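Local atomic coordinates of putative type VI secretion protein (Escherichia coli, PDB entry 6SKI), a protein that probably hydrolyses phospholipids as a toxic effector of the type VI secretion system, loaded onto the VgrG spike for delivery. Residues A[365-377]-A[476-488]. Numbering follows the deposited sequence.
Sequences LPALKHILPHGKL and EEELYIIGKYTHC
Two histidines four residues apart, H370 and H374, fasten the coiled loop that leads into strand 376-386 against helix 476-483 and the chain that leaves it. The H370 ring lies across the helix, with CB of L479 centred over one face in a CH-pi contact, 3.5 Å from the ring centroid, while CG of its neighbour K369 covers the opposite face. At the ring edge, in its plane, OE2 of E476 approaches CE1 to 3.3 Å. The same carboxylate oxygen forms a long salt bridge with NZ of K369, so E476 sits between that ammonium group and the CE1-H edge of H370, a polarised C-H that suits a carboxylate neighbour. Glycine suits position 483, where the backbones come closest: lacking a side chain, it lets its CA lie 3.3 Å from O of H370 in a CA-H...O contact.

With CG set beside its own backbone N (chi1 -59°), H374 reaches Y480, G483 and K484. NE2 gives a weak, bent hydrogen bond of 2.8 Å to O of Y480, a carbonyl that also receives a weak bond from N of K484. CE1 sits over one face of the Y480 phenol, the two planes inclined at 39°, and P373 meets the edge of that phenol, CB 3.4 Å from CE1. The K484 chain crosses the imidazole at about a right angle, its aliphatic CG against CE1 of H374.

Beyond the histidines, toward C488, the contact turns apolar. CG1 of I371 packs on CG2 of T486 at 3.5 Å, CG2 of I371 faces CB of C488, and L368 CD2 touches the C488 sulfur. H487, between T486 and C488, points away and stacks on Y317. This is loop-to-helix packing, the H370 and H374 rings and I371 meeting helix 476-483 and the small residues G483, T486 and C488, beside the antiparallel sheet of strands 328-341, 398-409 and 376-386.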
loop_
_atom_site.group_PDB
_atom_site.type_symbol
_atom_site.label_atom_id
_atom_site.label_comp_id
_atom_site.label_asym_id
_atom_site.label_seq_id
_atom_site.Cartn_x
_atom_site.Cartn_y
_atom_site.Cartn_z
ATOM N N LEU A 365 -13.577 -21.807 -16.994
ATOM C CA LEU A 365 -13.481 -20.390 -16.684
ATOM C C LEU A 365 -12.185 -19.817 -17.244
ATOM O O LEU A 365 -11.108 -20.375 -16.995
ATOM C CB LEU A 365 -13.529 -20.187 -15.173
ATOM C CG LEU A 365 -13.829 -18.800 -14.617
ATOM C CD1 LEU A 365 -15.274 -18.421 -14.861
ATOM C CD2 LEU A 365 -13.514 -18.792 -13.139
ATOM N N PRO A 366 -12.239 -18.716 -17.997
ATOM C CA PRO A 366 -10.995 -18.089 -18.458
ATOM C C PRO A 366 -10.237 -17.385 -17.352
ATOM O O PRO A 366 -9.050 -17.093 -17.527
ATOM C CB PRO A 366 -11.491 -17.105 -19.519
ATOM C CG PRO A 366 -12.809 -16.677 -18.968
ATOM C CD PRO A 366 -13.419 -17.965 -18.458
ATOM N N ALA A 367 -10.889 -17.105 -16.221
ATOM C CA ALA A 367 -10.209 -16.457 -15.106
ATOM C C ALA A 367 -9.104 -17.338 -14.542
ATOM O O ALA A 367 -8.042 -16.842 -14.150
ATOM C CB ALA A 367 -11.219 -16.104 -14.016
ATOM N N LEU A 368 -9.336 -18.648 -14.488
ATOM C CA LEU A 368 -8.369 -19.600 -13.963
ATOM C C LEU A 368 -7.779 -20.477 -15.059
ATOM O O LEU A 368 -7.234 -21.545 -14.770
ATOM C CB LEU A 368 -9.018 -20.460 -12.883
ATOM C CG LEU A 368 -9.557 -19.698 -11.676
ATOM C CD1 LEU A 368 -10.461 -20.585 -10.841
ATOM C CD2 LEU A 368 -8.412 -19.158 -10.839
ATOM N N LYS A 369 -7.884 -20.041 -16.316
ATOM C CA LYS A 369 -7.438 -20.858 -17.439
ATOM C C LYS A 369 -5.958 -21.192 -17.349
ATOM O O LYS A 369 -5.540 -22.277 -17.766
ATOM C CB LYS A 369 -7.733 -20.133 -18.750
ATOM C CG LYS A 369 -7.388 -20.927 -19.992
ATOM C CD LYS A 369 -7.445 -20.051 -21.228
ATOM C CE LYS A 369 -7.339 -20.885 -22.490
ATOM N NZ LYS A 369 -6.297 -21.941 -22.370
ATOM N N HIS A 370 -5.152 -20.281 -16.810
ATOM C CA HIS A 370 -3.708 -20.440 -16.793
ATOM C C HIS A 370 -3.160 -20.787 -15.419
ATOM O O HIS A 370 -1.969 -21.083 -15.304
ATOM C CB HIS A 370 -3.045 -19.158 -17.303
ATOM C CG HIS A 370 -3.517 -18.741 -18.660
ATOM N ND1 HIS A 370 -3.217 -19.452 -19.802
ATOM C CD2 HIS A 370 -4.284 -17.700 -19.057
ATOM C CE1 HIS A 370 -3.771 -18.861 -20.845
ATOM N NE2 HIS A 370 -4.424 -17.795 -20.420
ATOM N N ILE A 371 -3.998 -20.773 -14.384
ATOM C CA ILE A 371 -3.559 -21.099 -13.035
ATOM C C ILE A 371 -3.835 -22.556 -12.687
ATOM O O ILE A 371 -3.046 -23.166 -11.947
ATOM C CB ILE A 371 -4.241 -20.166 -12.012
ATOM C CG1 ILE A 371 -3.783 -18.724 -12.218
ATOM C CG2 ILE A 371 -3.946 -20.591 -10.589
ATOM C CD1 ILE A 371 -4.900 -17.711 -12.139
ATOM N N LEU A 372 -4.892 -23.142 -13.229
ATOM C CA LEU A 372 -5.311 -24.503 -12.931
ATOM C C LEU A 372 -4.393 -25.561 -13.537
ATOM O O LEU A 372 -4.183 -26.604 -12.906
ATOM C CB LEU A 372 -6.745 -24.719 -13.414
ATOM C CG LEU A 372 -7.793 -23.901 -12.665
ATOM C CD1 LEU A 372 -9.186 -24.319 -13.081
ATOM C CD2 LEU A 372 -7.614 -24.022 -11.164
ATOM N N PRO A 373 -3.840 -25.370 -14.742
ATOM C CA PRO A 373 -2.941 -26.395 -15.293
ATOM C C PRO A 373 -1.668 -26.605 -14.494
ATOM O O PRO A 373 -0.919 -27.539 -14.806
ATOM C CB PRO A 373 -2.628 -25.852 -16.688
ATOM C CG PRO A 373 -3.863 -25.134 -17.042
ATOM C CD PRO A 373 -4.158 -24.379 -15.787
ATOM N N HIS A 374 -1.397 -25.786 -13.481
ATOM C CA HIS A 374 -0.173 -25.896 -12.702
ATOM C C HIS A 374 -0.422 -26.487 -11.323
ATOM O O HIS A 374 0.488 -26.515 -10.491
ATOM C CB HIS A 374 0.493 -24.526 -12.594
ATOM C CG HIS A 374 0.841 -23.933 -13.921
ATOM N ND1 HIS A 374 1.881 -24.399 -14.694
ATOM C CD2 HIS A 374 0.274 -22.925 -14.623
ATOM C CE1 HIS A 374 1.940 -23.703 -15.814
ATOM N NE2 HIS A 374 0.979 -22.797 -15.793
ATOM N N GLY A 375 -1.634 -26.973 -11.074
ATOM C CA GLY A 375 -1.989 -27.669 -9.858
ATOM C C GLY A 375 -3.068 -28.672 -10.195
ATOM O O GLY A 375 -3.514 -28.765 -11.340
ATOM N N LYS A 376 -3.483 -29.438 -9.194
ATOM C CA LYS A 376 -4.520 -30.444 -9.375
ATOM C C LYS A 376 -5.841 -29.910 -8.834
ATOM O O LYS A 376 -5.913 -29.445 -7.690
ATOM C CB LYS A 376 -4.128 -31.765 -8.710
ATOM C CG LYS A 376 -3.926 -31.712 -7.207
ATOM C CD LYS A 376 -3.708 -33.102 -6.632
ATOM C CE LYS A 376 -4.759 -34.079 -7.129
ATOM N NZ LYS A 376 -5.251 -34.973 -6.046
ATOM N N LEU A 377 -6.869 -29.942 -9.678
ATOM C CA LEU A 377 -8.217 -29.524 -9.318
ATOM C C LEU A 377 -9.083 -30.765 -9.148
ATOM O O LEU A 377 -9.208 -31.573 -10.074
ATOM C CB LEU A 377 -8.801 -28.598 -10.383
ATOM C CG LEU A 377 -10.094 -27.874 -10.023
ATOM C CD1 LEU A 377 -9.851 -26.896 -8.897
ATOM C CD2 LEU A 377 -10.656 -27.164 -11.236
ATOM N N GLU A 476 -1.075 -17.184 -25.317
ATOM C CA GLU A 476 -1.569 -18.165 -24.356
ATOM C C GLU A 476 -0.450 -19.060 -23.843
ATOM O O GLU A 476 -0.487 -19.508 -22.694
ATOM C CB GLU A 476 -2.701 -18.983 -24.971
ATOM C CG GLU A 476 -3.776 -18.110 -25.583
ATOM C CD GLU A 476 -4.845 -17.722 -24.579
ATOM O OE1 GLU A 476 -5.275 -16.549 -24.592
ATOM O OE2 GLU A 476 -5.251 -18.587 -23.776
ATOM N N GLU A 477 0.554 -19.336 -24.675
ATOM C CA GLU A 477 1.738 -20.031 -24.179
ATOM C C GLU A 477 2.467 -19.178 -23.152
ATOM O O GLU A 477 2.872 -19.664 -22.085
ATOM C CB GLU A 477 2.677 -20.374 -25.336
ATOM C CG GLU A 477 2.014 -21.035 -26.536
ATOM C CD GLU A 477 1.334 -20.038 -27.460
ATOM O OE1 GLU A 477 0.393 -19.350 -27.013
ATOM O OE2 GLU A 477 1.746 -19.940 -28.636
ATOM N N GLU A 478 2.632 -17.894 -23.460
ATOM C CA GLU A 478 3.237 -16.971 -22.518
ATOM C C GLU A 478 2.377 -16.817 -21.277
ATOM O O GLU A 478 2.906 -16.722 -20.167
ATOM C CB GLU A 478 3.451 -15.621 -23.196
ATOM C CG GLU A 478 4.492 -15.658 -24.293
ATOM C CD GLU A 478 4.629 -14.332 -25.001
ATOM O OE1 GLU A 478 3.655 -13.552 -24.988
ATOM O OE2 GLU A 478 5.706 -14.069 -25.571
ATOM N N LEU A 479 1.055 -16.834 -21.435
ATOM C CA LEU A 479 0.172 -16.731 -20.285
ATOM C C LEU A 479 0.192 -17.988 -19.433
ATOM O O LEU A 479 -0.017 -17.903 -18.225
ATOM C CB LEU A 479 -1.255 -16.443 -20.745
ATOM C CG LEU A 479 -1.565 -14.977 -21.032
ATOM C CD1 LEU A 479 -3.043 -14.793 -21.302
ATOM C CD2 LEU A 479 -1.117 -14.108 -19.875
ATOM N N TYR A 480 0.503 -19.140 -20.022
ATOM C CA TYR A 480 0.702 -20.371 -19.266
ATOM C C TYR A 480 1.987 -20.302 -18.448
ATOM O O TYR A 480 1.993 -20.574 -17.234
ATOM C CB TYR A 480 0.737 -21.544 -20.248
ATOM C CG TYR A 480 0.907 -22.915 -19.648
ATOM C CD1 TYR A 480 -0.172 -23.602 -19.121
ATOM C CD2 TYR A 480 2.147 -23.535 -19.633
ATOM C CE1 TYR A 480 -0.019 -24.859 -18.583
ATOM C CE2 TYR A 480 2.310 -24.792 -19.095
ATOM C CZ TYR A 480 1.222 -25.449 -18.571
ATOM O OH TYR A 480 1.374 -26.705 -18.032
ATOM N N ILE A 481 3.080 -19.906 -19.103
ATOM C CA ILE A 481 4.346 -19.737 -18.398
ATOM C C ILE A 481 4.196 -18.728 -17.266
ATOM O O ILE A 481 4.782 -18.891 -16.190
ATOM C CB ILE A 481 5.454 -19.324 -19.383
ATOM C CG1 ILE A 481 5.597 -20.373 -20.484
ATOM C CG2 ILE A 481 6.763 -19.131 -18.656
ATOM C CD1 ILE A 481 6.330 -19.874 -21.702
ATOM N N ILE A 482 3.397 -17.684 -17.479
ATOM C CA ILE A 482 3.132 -16.741 -16.401
ATOM C C ILE A 482 2.216 -17.369 -15.361
ATOM O O ILE A 482 2.315 -17.059 -14.168
ATOM C CB ILE A 482 2.538 -15.438 -16.964
ATOM C CG1 ILE A 482 3.550 -14.736 -17.864
ATOM C CG2 ILE A 482 2.127 -14.501 -15.845
ATOM C CD1 ILE A 482 2.930 -13.709 -18.773
ATOM N N GLY A 483 1.337 -18.280 -15.780
ATOM C CA GLY A 483 0.485 -18.983 -14.848
ATOM C C GLY A 483 1.244 -19.851 -13.881
ATOM O O GLY A 483 0.711 -20.191 -12.821
ATOM N N LYS A 484 2.481 -20.219 -14.220
ATOM C CA LYS A 484 3.329 -20.837 -13.202
ATOM C C LYS A 484 3.560 -19.907 -12.018
ATOM O O LYS A 484 3.780 -20.378 -10.898
ATOM C CB LYS A 484 4.684 -21.246 -13.779
ATOM C CG LYS A 484 4.640 -22.020 -15.070
ATOM C CD LYS A 484 6.039 -22.412 -15.511
ATOM C CE LYS A 484 6.010 -23.621 -16.433
ATOM N NZ LYS A 484 4.873 -23.570 -17.393
ATOM N N TYR A 485 3.514 -18.594 -12.238
ATOM C CA TYR A 485 3.972 -17.621 -11.257
ATOM C C TYR A 485 2.856 -16.798 -10.633
ATOM O O TYR A 485 3.123 -16.036 -9.700
ATOM C CB TYR A 485 4.996 -16.679 -11.900
ATOM C CG TYR A 485 6.225 -17.380 -12.415
ATOM C CD1 TYR A 485 6.228 -18.002 -13.650
ATOM C CD2 TYR A 485 7.390 -17.403 -11.671
ATOM C CE1 TYR A 485 7.345 -18.643 -14.120
ATOM C CE2 TYR A 485 8.513 -18.043 -12.133
ATOM C CZ TYR A 485 8.488 -18.659 -13.358
ATOM O OH TYR A 485 9.611 -19.294 -13.826
ATOM N N THR A 486 1.624 -16.919 -11.113
ATOM C CA THR A 486 0.506 -16.200 -10.519
ATOM C C THR A 486 -0.175 -17.074 -9.477
ATOM O O THR A 486 -0.417 -18.260 -9.710
ATOM C CB THR A 486 -0.498 -15.751 -11.581
ATOM O OG1 THR A 486 -1.719 -15.349 -10.949
ATOM C CG2 THR A 486 -0.787 -16.853 -12.543
ATOM N N HIS A 487 -0.478 -16.481 -8.330
ATOM C CA HIS A 487 -1.112 -17.184 -7.228
ATOM C C HIS A 487 -2.622 -17.063 -7.347
ATOM O O HIS A 487 -3.139 -16.040 -7.800
ATOM C CB HIS A 487 -0.662 -16.620 -5.881
ATOM C CG HIS A 487 0.810 -16.723 -5.637
ATOM N ND1 HIS A 487 1.338 -17.348 -4.529
ATOM C CD2 HIS A 487 1.867 -16.274 -6.352
ATOM C CE1 HIS A 487 2.655 -17.279 -4.573
ATOM N NE2 HIS A 487 3.002 -16.634 -5.671
ATOM N N CYS A 488 -3.326 -18.118 -6.952
ATOM C CA CYS A 488 -4.776 -18.068 -6.830
ATOM C C CYS A 488 -5.094 -17.509 -5.450
ATOM O O CYS A 488 -4.954 -18.206 -4.441
ATOM C CB CYS A 488 -5.391 -19.450 -7.033
ATOM S SG CYS A 488 -7.189 -19.488 -6.902
#